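Local structure of Non-sulfated chondroitin lyase E66 (Autographa californica nucleopolyhedrovirus, 3VSN) at residues V90-T95 against T152-E157; T178-N181 against W185-T188; Q392-I397 against T525-N530; A418-D423 against D651-F656. The protein cleaves non-sulfated chondroitin as a lyase of the occlusion-derived virus envelope, is essential for oral infectivity and may digest the chondroitin sulfate barrier of the host midgut. One frame throughout, in Å; residues are numbered along the deposited sequence. Where two conformers were deposited one is given.

Interaction 1 of 4, residues V90-T95 against T152-E157; sequences VRYNNT and TIVLNE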
loop_
_atom_site.group_PDB
_atom_site.type_symbol
_atom_site.label_atom_id
_atom_site.label_comp_id
_atom_site.label_asym_id
_atom_site.label_seq_id
_atom_site.Cartn_x
_atom_site.Cartn_y
_atom_site.Cartn_z
ATOM N N VAL A 90 -20.427 5.650 -17.454
ATOM C CA VAL A 90 -20.053 4.255 -17.215
ATOM C C VAL A 90 -21.301 3.363 -17.173
ATOM O O VAL A 90 -21.311 2.272 -17.753
ATOM C CB VAL A 90 -19.192 4.107 -15.934
ATOM C CG1 VAL A 90 -18.843 2.647 -15.663
ATOM C CG2 VAL A 90 -17.917 4.938 -16.050
ATOM N N ARG A 91 -22.352 3.844 -16.511
ATOM C CA ARG A 91 -23.648 3.152 -16.468
ATOM C C ARG A 91 -24.256 2.999 -17.862
ATOM O O ARG A 91 -24.742 1.924 -18.222
ATOM C CB ARG A 91 -24.639 3.887 -15.559
ATOM C CG ARG A 91 -24.306 3.844 -14.076
ATOM C CD ARG A 91 -25.513 4.236 -13.234
ATOM N NE ARG A 91 -26.603 3.275 -13.389
ATOM C CZ ARG A 91 -27.811 3.397 -12.845
ATOM N NH1 ARG A 91 -28.115 4.451 -12.095
ATOM N NH2 ARG A 91 -28.724 2.459 -13.058
ATOM N N TYR A 92 -24.230 4.080 -18.638
ATOM C CA TYR A 92 -24.746 4.069 -20.006
ATOM C C TYR A 92 -24.026 3.029 -20.871
ATOM O O TYR A 92 -24.634 2.377 -21.726
ATOM C CB TYR A 92 -24.595 5.458 -20.638
ATOM C CG TYR A 92 -25.143 5.537 -22.043
ATOM C CD1 TYR A 92 -26.495 5.787 -22.266
ATOM C CD2 TYR A 92 -24.314 5.344 -23.149
ATOM C CE1 TYR A 92 -27.005 5.857 -23.552
ATOM C CE2 TYR A 92 -24.818 5.404 -24.440
ATOM C CZ TYR A 92 -26.164 5.660 -24.632
ATOM O OH TYR A 92 -26.668 5.724 -25.908
ATOM N N ASN A 93 -22.727 2.889 -20.629
ATOM C CA ASN A 93 -21.851 2.050 -21.434
ATOM C C ASN A 93 -21.779 0.593 -20.953
ATOM O O ASN A 93 -21.262 -0.275 -21.662
ATOM C CB ASN A 93 -20.457 2.689 -21.470
ATOM C CG ASN A 93 -19.479 1.937 -22.349
ATOM O OD1 ASN A 93 -18.563 1.282 -21.844
ATOM N ND2 ASN A 93 -19.655 2.036 -23.665
ATOM N N ASN A 94 -22.315 0.327 -19.762
ATOM C CA ASN A 94 -22.180 -0.987 -19.124
ATOM C C ASN A 94 -23.317 -1.948 -19.471
ATOM O O ASN A 94 -24.469 -1.735 -19.081
ATOM C CB ASN A 94 -22.032 -0.832 -17.603
ATOM C CG ASN A 94 -21.766 -2.151 -16.895
ATOM O OD1 ASN A 94 -21.247 -3.099 -17.482
ATOM N ND2 ASN A 94 -22.122 -2.212 -15.620
ATOM N N THR A 95 -22.968 -3.011 -20.195
ATOM C CA THR A 95 -23.932 -3.986 -20.728
ATOM C C THR A 95 -24.936 -4.529 -19.704
ATOM O O THR A 95 -26.095 -4.766 -20.044
ATOM C CB THR A 95 -23.222 -5.175 -21.413
ATOM O OG1 THR A 95 -22.379 -5.838 -20.465
ATOM C CG2 THR A 95 -22.377 -4.701 -22.592
ATOM N N THR A 152 -18.486 12.358 -24.758
ATOM C CA THR A 152 -18.269 12.275 -26.204
ATOM C C THR A 152 -18.079 10.829 -26.693
ATOM O O THR A 152 -18.709 10.413 -27.671
ATOM C CB THR A 152 -17.083 13.159 -26.654
ATOM O OG1 THR A 152 -17.339 14.521 -26.287
ATOM C CG2 THR A 152 -16.879 13.079 -28.164
ATOM N N ILE A 153 -17.232 10.065 -26.008
ATOM C CA ILE A 153 -16.941 8.698 -26.447
ATOM C C ILE A 153 -18.112 7.734 -26.231
ATOM O O ILE A 153 -18.498 7.024 -27.163
ATOM C CB ILE A 153 -15.624 8.145 -25.858
ATOM C CG1 ILE A 153 -14.454 9.050 -26.254
ATOM C CG2 ILE A 153 -15.377 6.716 -26.341
ATOM C CD1 ILE A 153 -13.128 8.705 -25.605
ATOM N N VAL A 154 -18.697 7.708 -25.034
ATOM C CA VAL A 154 -19.786 6.747 -24.787
ATOM C C VAL A 154 -21.021 6.997 -25.663
ATOM O O VAL A 154 -21.803 6.077 -25.912
ATOM C CB VAL A 154 -20.183 6.605 -23.293
ATOM C CG1 VAL A 154 -18.965 6.263 -22.442
ATOM C CG2 VAL A 154 -20.899 7.849 -22.770
ATOM N N LEU A 155 -21.174 8.234 -26.134
ATOM C CA LEU A 155 -22.293 8.603 -27.000
ATOM C C LEU A 155 -21.929 8.566 -28.488
ATOM O O LEU A 155 -22.691 9.062 -29.324
ATOM C CB LEU A 155 -22.834 9.994 -26.621
ATOM C CG LEU A 155 -23.450 10.203 -25.232
ATOM C CD1 LEU A 155 -24.013 11.612 -25.101
ATOM C CD2 LEU A 155 -24.530 9.171 -24.928
ATOM N N ASN A 156 -20.785 7.962 -28.819
ATOM C CA ASN A 156 -20.244 8.029 -30.182
ATOM C C ASN A 156 -21.090 7.375 -31.286
ATOM O O ASN A 156 -20.873 7.638 -32.464
ATOM C CB ASN A 156 -18.782 7.551 -30.243
ATOM C CG ASN A 156 -18.639 6.035 -30.170
ATOM O OD1 ASN A 156 -19.552 5.321 -29.750
ATOM N ND2 ASN A 156 -17.476 5.542 -30.568
ATOM N N GLU A 157 -22.051 6.540 -30.903
ATOM C CA GLU A 157 -22.935 5.913 -31.885
ATOM C C GLU A 157 -24.349 6.503 -31.868
ATOM O O GLU A 157 -25.261 5.985 -32.519
ATOM C CB GLU A 157 -22.936 4.390 -31.718
ATOM C CG GLU A 157 -21.587 3.776 -32.072
ATOM C CD GLU A 157 -21.613 2.263 -32.144
ATOM O OE1 GLU A 157 -22.301 1.631 -31.314
ATOM O OE2 GLU A 157 -20.928 1.709 -33.033
#

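Interaction 2 of 4, residues T178-N181 against W185-T188; sequences TAVN and WHRT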
loop_
_atom_site.group_PDB
_atom_site.type_symbol
_atom_site.label_atom_id
_atom_site.label_comp_id
_atom_site.label_asym_id
_atom_site.label_seq_id
_atom_site.Cartn_x
_atom_site.Cartn_y
_atom_site.Cartn_z
ATOM N N THR A 178 -2.812 23.027 -24.150
ATOM C CA THR A 178 -1.767 22.014 -24.302
ATOM C C THR A 178 -2.006 20.914 -23.266
ATOM O O THR A 178 -2.904 21.026 -22.434
ATOM C CB THR A 178 -0.341 22.583 -24.110
ATOM O OG1 THR A 178 -0.094 22.799 -22.716
ATOM C CG2 THR A 178 -0.137 23.887 -24.888
ATOM N N ALA A 179 -1.192 19.861 -23.320
ATOM C CA ALA A 179 -1.271 18.758 -22.362
ATOM C C ALA A 179 -0.957 19.170 -20.919
ATOM O O ALA A 179 -1.391 18.507 -19.968
ATOM C CB ALA A 179 -0.350 17.630 -22.800
ATOM N N VAL A 180 -0.215 20.267 -20.759
ATOM C CA VAL A 180 0.302 20.667 -19.445
ATOM C C VAL A 180 -0.056 22.099 -19.025
ATOM O O VAL A 180 0.451 22.603 -18.020
ATOM C CB VAL A 180 1.835 20.459 -19.348
ATOM C CG1 VAL A 180 2.182 18.980 -19.440
ATOM C CG2 VAL A 180 2.569 21.255 -20.422
ATOM N N ASN A 181 -0.935 22.744 -19.789
ATOM C CA ASN A 181 -1.338 24.115 -19.497
ATOM C C ASN A 181 -2.850 24.239 -19.410
ATOM O O ASN A 181 -3.573 23.739 -20.272
ATOM C CB ASN A 181 -0.790 25.080 -20.551
ATOM C CG ASN A 181 0.723 25.197 -20.511
ATOM O OD1 ASN A 181 1.279 25.902 -19.673
ATOM N ND2 ASN A 181 1.395 24.518 -21.431
ATOM N N TRP A 185 -1.912 28.402 -16.074
ATOM C CA TRP A 185 -0.970 27.681 -15.220
ATOM C C TRP A 185 -0.316 26.527 -15.921
ATOM O O TRP A 185 -0.967 25.789 -16.664
ATOM C CB TRP A 185 -1.670 27.135 -13.986
ATOM C CG TRP A 185 -1.980 28.129 -12.896
ATOM C CD1 TRP A 185 -1.080 28.853 -12.115
ATOM C CD2 TRP A 185 -3.308 28.496 -12.383
ATOM N NE1 TRP A 185 -1.743 29.635 -11.201
ATOM C CE2 TRP A 185 -3.080 29.466 -11.306
ATOM C CE3 TRP A 185 -4.616 28.139 -12.707
ATOM C CZ2 TRP A 185 -4.127 30.035 -10.596
ATOM C CZ3 TRP A 185 -5.664 28.721 -11.984
ATOM C CH2 TRP A 185 -5.423 29.644 -10.953
ATOM N N HIS A 186 0.980 26.352 -15.673
ATOM C CA HIS A 186 1.693 25.156 -16.106
ATOM C C HIS A 186 1.535 24.094 -15.053
ATOM O O HIS A 186 1.589 24.388 -13.858
ATOM C CB HIS A 186 3.162 25.475 -16.347
ATOM C CG HIS A 186 4.012 24.262 -16.644
ATOM N ND1 HIS A 186 4.009 23.651 -17.844
ATOM C CD2 HIS A 186 4.908 23.559 -15.846
ATOM C CE1 HIS A 186 4.859 22.610 -17.816
ATOM N NE2 HIS A 186 5.408 22.554 -16.592
ATOM N N ARG A 187 1.321 22.853 -15.479
ATOM C CA ARG A 187 1.093 21.756 -14.537
ATOM C C ARG A 187 2.102 20.624 -14.708
ATOM O O ARG A 187 2.676 20.445 -15.787
ATOM C CB ARG A 187 -0.342 21.228 -14.654
ATOM C CG ARG A 187 -1.433 22.260 -14.384
ATOM C CD ARG A 187 -1.389 22.784 -12.953
ATOM N NE ARG A 187 -2.438 23.772 -12.695
ATOM C CZ ARG A 187 -2.447 24.602 -11.656
ATOM N NH1 ARG A 187 -1.459 24.579 -10.766
ATOM N NH2 ARG A 187 -3.442 25.465 -11.504
ATOM N N THR A 188 2.313 19.870 -13.629
ATOM C CA THR A 188 3.294 18.783 -13.594
ATOM C C THR A 188 2.724 17.570 -12.860
ATOM O O THR A 188 1.581 17.597 -12.399
ATOM C CB THR A 188 4.578 19.199 -12.837
ATOM O OG1 THR A 188 4.240 19.568 -11.494
ATOM C CG2 THR A 188 5.291 20.362 -13.531
#

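Interaction 3 of 4, residues Q392-I397 against T525-N530; sequences QSLNGI and TVRSPN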
loop_
_atom_site.group_PDB
_atom_site.type_symbol
_atom_site.label_atom_id
_atom_site.label_comp_id
_atom_site.label_asym_id
_atom_site.label_seq_id
_atom_site.Cartn_x
_atom_site.Cartn_y
_atom_site.Cartn_z
ATOM N N GLN A 392 3.415 1.637 25.311
ATOM C CA GLN A 392 4.236 2.168 26.401
ATOM C C GLN A 392 3.383 2.785 27.505
ATOM O O GLN A 392 3.899 3.203 28.541
ATOM C CB GLN A 392 5.233 3.201 25.870
ATOM C CG GLN A 392 6.301 2.627 24.954
ATOM C CD GLN A 392 7.337 3.663 24.554
ATOM O OE1 GLN A 392 7.867 4.387 25.400
ATOM N NE2 GLN A 392 7.636 3.731 23.262
ATOM N N SER A 393 2.077 2.836 27.271
ATOM C CA SER A 393 1.114 3.320 28.258
ATOM C C SER A 393 -0.169 2.495 28.146
ATOM O O SER A 393 -0.346 1.733 27.187
ATOM C CB SER A 393 0.821 4.806 28.032
ATOM O OG SER A 393 0.260 5.021 26.749
ATOM N N LEU A 394 -1.060 2.646 29.119
ATOM C CA LEU A 394 -2.326 1.917 29.103
ATOM C C LEU A 394 -3.252 2.334 27.950
ATOM O O LEU A 394 -3.845 1.477 27.289
ATOM C CB LEU A 394 -3.032 2.010 30.464
ATOM C CG LEU A 394 -2.331 1.322 31.645
ATOM C CD1 LEU A 394 -3.086 1.587 32.940
ATOM C CD2 LEU A 394 -2.177 -0.179 31.418
ATOM N N ASN A 395 -3.351 3.637 27.688
ATOM C CA ASN A 395 -4.216 4.122 26.601
ATOM C C ASN A 395 -3.600 3.976 25.206
ATOM O O ASN A 395 -4.288 4.128 24.195
ATOM C CB ASN A 395 -4.729 5.552 26.864
ATOM C CG ASN A 395 -3.649 6.621 26.733
ATOM O OD1 ASN A 395 -2.578 6.399 26.170
ATOM N ND2 ASN A 395 -3.949 7.807 27.249
ATOM N N GLY A 396 -2.297 3.705 25.171
ATOM C CA GLY A 396 -1.585 3.364 23.939
ATOM C C GLY A 396 -1.345 4.482 22.942
ATOM O O GLY A 396 -0.918 4.221 21.820
ATOM N N ILE A 397 -1.612 5.726 23.338
ATOM C CA ILE A 397 -1.441 6.866 22.432
ATOM C C ILE A 397 0.015 7.332 22.401
ATOM O O ILE A 397 0.577 7.712 23.424
ATOM C CB ILE A 397 -2.407 8.029 22.775
ATOM C CG1 ILE A 397 -3.858 7.602 22.514
ATOM C CG2 ILE A 397 -2.064 9.280 21.968
ATOM C CD1 ILE A 397 -4.904 8.420 23.251
ATOM N N THR A 525 -2.993 -12.115 28.105
ATOM C CA THR A 525 -3.997 -11.531 28.990
ATOM C C THR A 525 -4.879 -10.566 28.206
ATOM O O THR A 525 -4.484 -10.073 27.144
ATOM C CB THR A 525 -3.360 -10.815 30.201
ATOM O OG1 THR A 525 -2.345 -9.912 29.746
ATOM C CG2 THR A 525 -2.750 -11.826 31.172
ATOM N N VAL A 526 -6.074 -10.314 28.735
ATOM C CA VAL A 526 -7.090 -9.507 28.058
ATOM C C VAL A 526 -7.271 -8.158 28.755
ATOM O O VAL A 526 -7.347 -8.098 29.982
ATOM C CB VAL A 526 -8.445 -10.253 28.012
ATOM C CG1 VAL A 526 -9.537 -9.380 27.401
ATOM C CG2 VAL A 526 -8.309 -11.557 27.237
ATOM N N ARG A 527 -7.347 -7.087 27.966
ATOM C CA ARG A 527 -7.532 -5.737 28.499
ATOM C C ARG A 527 -8.187 -4.826 27.464
ATOM O O ARG A 527 -7.959 -4.990 26.264
ATOM C CB ARG A 527 -6.179 -5.155 28.923
ATOM C CG ARG A 527 -6.244 -3.802 29.616
ATOM C CD ARG A 527 -4.852 -3.330 30.010
ATOM N NE ARG A 527 -4.004 -3.126 28.836
ATOM C CZ ARG A 527 -3.920 -1.990 28.150
ATOM N NH1 ARG A 527 -4.629 -0.924 28.510
ATOM N NH2 ARG A 527 -3.127 -1.920 27.091
ATOM N N SER A 528 -8.998 -3.879 27.940
ATOM C CA SER A 528 -9.576 -2.827 27.094
ATOM C C SER A 528 -8.894 -1.478 27.354
ATOM O O SER A 528 -9.054 -0.904 28.434
ATOM C CB SER A 528 -11.085 -2.705 27.334
ATOM O OG SER A 528 -11.756 -3.894 26.960
ATOM N N PRO A 529 -8.128 -0.967 26.367
ATOM C CA PRO A 529 -7.404 0.302 26.538
ATOM C C PRO A 529 -8.296 1.545 26.461
ATOM O O PRO A 529 -7.923 2.601 26.973
ATOM C CB PRO A 529 -6.416 0.298 25.370
ATOM C CG PRO A 529 -7.086 -0.528 24.322
ATOM C CD PRO A 529 -7.843 -1.593 25.060
ATOM N N ASN A 530 -9.441 1.412 25.797
ATOM C CA ASN A 530 -10.458 2.458 25.725
ATOM C C ASN A 530 -11.803 1.806 25.406
ATOM O O ASN A 530 -11.891 0.576 25.307
ATOM C CB ASN A 530 -10.082 3.553 24.701
ATOM C CG ASN A 530 -9.925 3.019 23.283
ATOM O OD1 ASN A 530 -10.702 2.181 22.827
ATOM N ND2 ASN A 530 -8.923 3.526 22.571
HETATM O O HOH W 1 -6.754 5.120 23.720
#

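Interaction 4 of 4, residues A418-D423 against D651-F656; sequences AIAKTD and DLQFIF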
loop_
_atom_site.group_PDB
_atom_site.type_symbol
_atom_site.label_atom_id
_atom_site.label_comp_id
_atom_site.label_asym_id
_atom_site.label_seq_id
_atom_site.Cartn_x
_atom_site.Cartn_y
_atom_site.Cartn_z
ATOM N N ALA A 418 16.949 -7.321 7.545
ATOM C CA ALA A 418 17.242 -8.386 6.593
ATOM C C ALA A 418 15.977 -9.161 6.258
ATOM O O ALA A 418 15.095 -9.332 7.105
ATOM C CB ALA A 418 18.311 -9.322 7.138
ATOM N N ILE A 419 15.898 -9.622 5.014
ATOM C CA ILE A 419 14.753 -10.396 4.539
ATOM C C ILE A 419 15.251 -11.625 3.779
ATOM O O ILE A 419 16.173 -11.527 2.971
ATOM C CB ILE A 419 13.822 -9.554 3.631
ATOM C CG1 ILE A 419 13.319 -8.305 4.367
ATOM C CG2 ILE A 419 12.634 -10.388 3.155
ATOM C CD1 ILE A 419 12.696 -7.248 3.467
ATOM N N ALA A 420 14.655 -12.781 4.058
ATOM C CA ALA A 420 14.938 -13.996 3.299
ATOM C C ALA A 420 13.623 -14.676 2.974
ATOM O O ALA A 420 12.751 -14.783 3.834
ATOM C CB ALA A 420 15.843 -14.934 4.088
ATOM N N LYS A 421 13.471 -15.126 1.732
ATOM C CA LYS A 421 12.232 -15.786 1.331
ATOM C C LYS A 421 12.466 -16.999 0.440
ATOM O O LYS A 421 13.472 -17.088 -0.273
ATOM C CB LYS A 421 11.279 -14.795 0.644
ATOM C CG LYS A 421 11.763 -14.308 -0.717
ATOM C CD LYS A 421 10.743 -13.402 -1.385
ATOM C CE LYS A 421 11.098 -13.140 -2.842
ATOM N NZ LYS A 421 12.335 -12.318 -2.978
ATOM N N THR A 422 11.518 -17.929 0.507
ATOM C CA THR A 422 11.473 -19.093 -0.371
ATOM C C THR A 422 10.102 -19.131 -1.060
ATOM O O THR A 422 9.417 -18.107 -1.118
ATOM C CB THR A 422 11.723 -20.404 0.403
ATOM O OG1 THR A 422 10.790 -20.503 1.489
ATOM C CG2 THR A 422 13.153 -20.460 0.944
ATOM N N ASP A 423 9.707 -20.311 -1.542
ATOM C CA ASP A 423 8.466 -20.489 -2.306
ATOM C C ASP A 423 7.222 -19.989 -1.577
ATOM O O ASP A 423 6.442 -19.209 -2.125
ATOM C CB ASP A 423 8.265 -21.964 -2.662
ATOM C CG ASP A 423 9.013 -22.371 -3.910
ATOM O OD1 ASP A 423 9.754 -21.538 -4.466
ATOM O OD2 ASP A 423 8.857 -23.537 -4.333
ATOM N N ASP A 651 18.427 -6.916 -5.524
ATOM C CA ASP A 651 18.152 -7.910 -4.482
ATOM C C ASP A 651 19.414 -8.242 -3.694
ATOM O O ASP A 651 20.509 -8.230 -4.250
ATOM C CB ASP A 651 17.603 -9.190 -5.116
ATOM C CG ASP A 651 16.293 -8.972 -5.856
ATOM O OD1 ASP A 651 15.315 -8.511 -5.234
ATOM O OD2 ASP A 651 16.234 -9.284 -7.064
ATOM N N LEU A 652 19.253 -8.556 -2.408
ATOM C CA LEU A 652 20.401 -8.788 -1.518
ATOM C C LEU A 652 20.425 -10.169 -0.860
ATOM O O LEU A 652 21.172 -10.399 0.098
ATOM C CB LEU A 652 20.469 -7.695 -0.445
ATOM C CG LEU A 652 20.834 -6.285 -0.922
ATOM C CD1 LEU A 652 20.538 -5.257 0.162
ATOM C CD2 LEU A 652 22.296 -6.219 -1.345
ATOM N N GLN A 653 19.625 -11.092 -1.388
ATOM C CA GLN A 653 19.540 -12.436 -0.824
ATOM C C GLN A 653 20.456 -13.420 -1.540
ATOM O O GLN A 653 20.470 -13.488 -2.769
ATOM C CB GLN A 653 18.096 -12.943 -0.847
ATOM C CG GLN A 653 17.156 -12.157 0.056
ATOM C CD GLN A 653 15.710 -12.601 -0.062
ATOM O OE1 GLN A 653 15.421 -13.790 -0.215
ATOM N NE2 GLN A 653 14.791 -11.642 0.022
ATOM N N PHE A 654 21.221 -14.174 -0.756
ATOM C CA PHE A 654 22.039 -15.262 -1.274
ATOM C C PHE A 654 21.158 -16.499 -1.383
ATOM O O PHE A 654 20.582 -16.940 -0.389
ATOM C CB PHE A 654 23.214 -15.556 -0.330
ATOM C CG PHE A 654 24.106 -14.373 -0.079
ATOM C CD1 PHE A 654 23.791 -13.441 0.906
ATOM C CD2 PHE A 654 25.266 -14.197 -0.824
ATOM C CE1 PHE A 654 24.610 -12.346 1.132
ATOM C CE2 PHE A 654 26.093 -13.108 -0.598
ATOM C CZ PHE A 654 25.765 -12.182 0.380
ATOM N N ILE A 655 21.058 -17.053 -2.588
ATOM C CA ILE A 655 20.215 -18.221 -2.824
ATOM C C ILE A 655 21.074 -19.439 -3.159
ATOM O O ILE A 655 21.959 -19.373 -4.022
ATOM C CB ILE A 655 19.164 -17.955 -3.927
ATOM C CG1 ILE A 655 18.293 -16.743 -3.548
ATOM C CG2 ILE A 655 18.290 -19.187 -4.154
ATOM C CD1 ILE A 655 17.499 -16.154 -4.700
ATOM N N PHE A 656 20.817 -20.534 -2.446
ATOM C CA PHE A 656 21.536 -21.783 -2.635
ATOM C C PHE A 656 20.561 -22.918 -2.886
ATOM O O PHE A 656 19.417 -22.887 -2.417
ATOM C CB PHE A 656 22.392 -22.114 -1.406
ATOM C CG PHE A 656 23.416 -21.066 -1.087
ATOM C CD1 PHE A 656 24.664 -21.086 -1.702
ATOM C CD2 PHE A 656 23.131 -20.051 -0.178
ATOM C CE1 PHE A 656 25.609 -20.115 -1.416
ATOM C CE2 PHE A 656 24.073 -19.077 0.112
ATOM C CZ PHE A 656 25.312 -19.106 -0.514
HETATM O O HOH W 2 14.599 -14.242 -2.837
#

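Interaction 1 of 4, residues V90-T95 against T152-E157
Y92 reaches from the last turn of helix 75-93 to the C-terminal end of helix 138-154, where V154 and L155 receive its ring. Its CB is directed at the opposite helix, and with CG anti to the backbone N (chi1 -178°) the ring extends toward V154 and L155. Along one rim, Y92 CD2 lies 4.3 Å from V154 CG2. One atom further, CE2 meets the V154 carbonyl: V154 O sits at the ring edge, near its plane, 3.4 Å from Y92 CE2. The same CE2 also touches L155 CD2, which stands over one ring face, displaced toward the rim. That methyl makes a CH-pi contact, L155 CD2 lying 4.1 Å from the ring centroid of Y92 and 22° off the ring normal, and the two side chains cross at about a right angle. Both helices belong to the alpha-helical domain of polysaccharide lyase family 8, an alpha/alpha toroid, and here two of its helices meet at their C-terminal ends; L155 is already the first residue to leave helical geometry. Beyond CE2, Y92 CZ is 3.9 Å from L155 CD2, and OH still grazes this methyl. Helix 103-119 contributes L105 and A106 against Y92, with A106 also touching L155. Next to the tyrosine, N93 CB packs on V154 CG1 at 4.0 Å, while L42 of helix 29-48 touches V154.

Interaction 2 of 4, residues T178-N181 against W185-T188
V180 holds CG1 anti to its carbonyl carbon (chi1 -65°), which places CG2 against the imidazole of H186; the histidine, with CG anti to the backbone N (chi1 173°), runs side by side with the valine and points the same way. The two segments form a small beta hairpin in the helical domain of the lyase, following helix 161-175 and leading into helix 189-205. N181 and H186 are its antiparallel non-hydrogen-bonded pair. Next to them, R187 N donates to V180 O at 2.7 Å, and the donor lies in the carbonyl plane. The same oxygen receives a CA-H...O contact from H186 CA, while N181 CA makes another with W185 O at 3.3 Å. N181 OD1 approaches the H186 ring at its edge, in plane. Before the hairpin, T178 OG1 accepts from V180 N, an ST turn, and also takes a bond from N181 ND2 at 2.6 Å, made nearly in the amide plane; this bond fixes the rotation of the asparagine amide.

The R187 chain bends at chi2 (-63°) and leads away from V180 toward the active site, its side chain coming to about 4 Å from that of the proton acceptor N191. W137 makes a cation-pi contact with R187 and also meets the ring of W185. Within the hairpin, W185 CB lies 3.4 Å above the plane of the R187 guanidinium, displaced toward its rim.

Interaction 3 of 4, residues Q392-I397 against T525-N530
R527 NH1 hydrogen-bonds to L394 O, a main-chain oxygen of loop 392-397. The arginine belongs to strand 525-530, an outermost strand of a four-stranded antiparallel sheet in the beta-sandwich part of the enzyme; the loop follows strand 390-391, the outermost strand on the other side of that sheet. R527 leaves its strand with CG anti to the backbone N and stays extended through chi2, then bends at chi3 (63°), which turns the guanidinium onto L394. There NH1 donates to L394 O at 2.8 Å with an N-H...O angle of 160°. The oxygen lies at the guanidinium edge, almost in its plane, whereas the donor is tilted 27° from the carbonyl plane. L394 also uses its side chain: CD2 stands over one face of the guanidinium, toward the rim, 3.9 Å from R527 NH1. One arginine is thereby met both at its edge and on a face by the same leucine, the two side chains crossing at about a right angle. E537, on strand 533-540, forms a salt bridge with R527 NE, a second constraint on the group.

P529, where the chain turns a corner, places CB 3.4 Å from L394 O. Within the loop, N395 folds its amide back, and OD1 accepts from I397 N in an Asx turn around G396, whose phi is positive. The main-chain carbonyl of N395 reaches strand 525-530 through a water, which donates to N395 O at 2.7 Å and accepts from N530 ND2 at 2.9 Å.

Interaction 4 of 4, residues A418-D423 against D651-F656
I419, A420 and K421 line up along strand 414-421 to receive one glutamine, Q653, from just before strand 654-658. These strands belong to two different antiparallel sheets, consistent with the beta-sandwich architecture of this region, so the contact joins one sheet to the next. I419 O lies 3.1 Å from Q653 CG, and the methyl I419 CG2 is 4.0 Å from Q653 NE2. A420 follows, its CA 3.6 Å from Q653 OE1. K421 then makes the direct bond: its backbone N donates to Q653 OE1 at 3.1 Å, approaching from above the amide carbonyl plane, 45° out of it. The glutamine reaches this far because its chain is extended beyond CG (chi2 175°). K421 CG also packs against OE1, the two side chains crossing at about a right angle.

Outside the pair, S602 hydrogen-bonds to Q653 OE1 and D323 takes a bond from NE2, so both ends of the buried amide are gripped. S321 OG is one partner of K421 NZ, whose chain bends at chi4, and a water is another, accepting from K421 NZ at 3.0 Å and donating to Q653 OE1 at 2.8 Å.

The four contacts fall into two pairs. Interactions 1 and 2 lie in the alpha-helical domain, their centres about 28 Å apart and their nearest atoms about 16 Å, and follow one another along the chain. Interactions 3 and 4 belong to the beta-rich part, with centres about 37 Å apart; their segments alternate in sequence. Between the pairs the separation is larger, about 53 Å between the centres of interactions 1 and 3, which lie on opposite sides of the chain's centre. Interaction 2 alone approaches the catalytic residues: the R187 side chain is about 11 Å from that of the proton donor Y254. The other three lie away from the known catalytic residues.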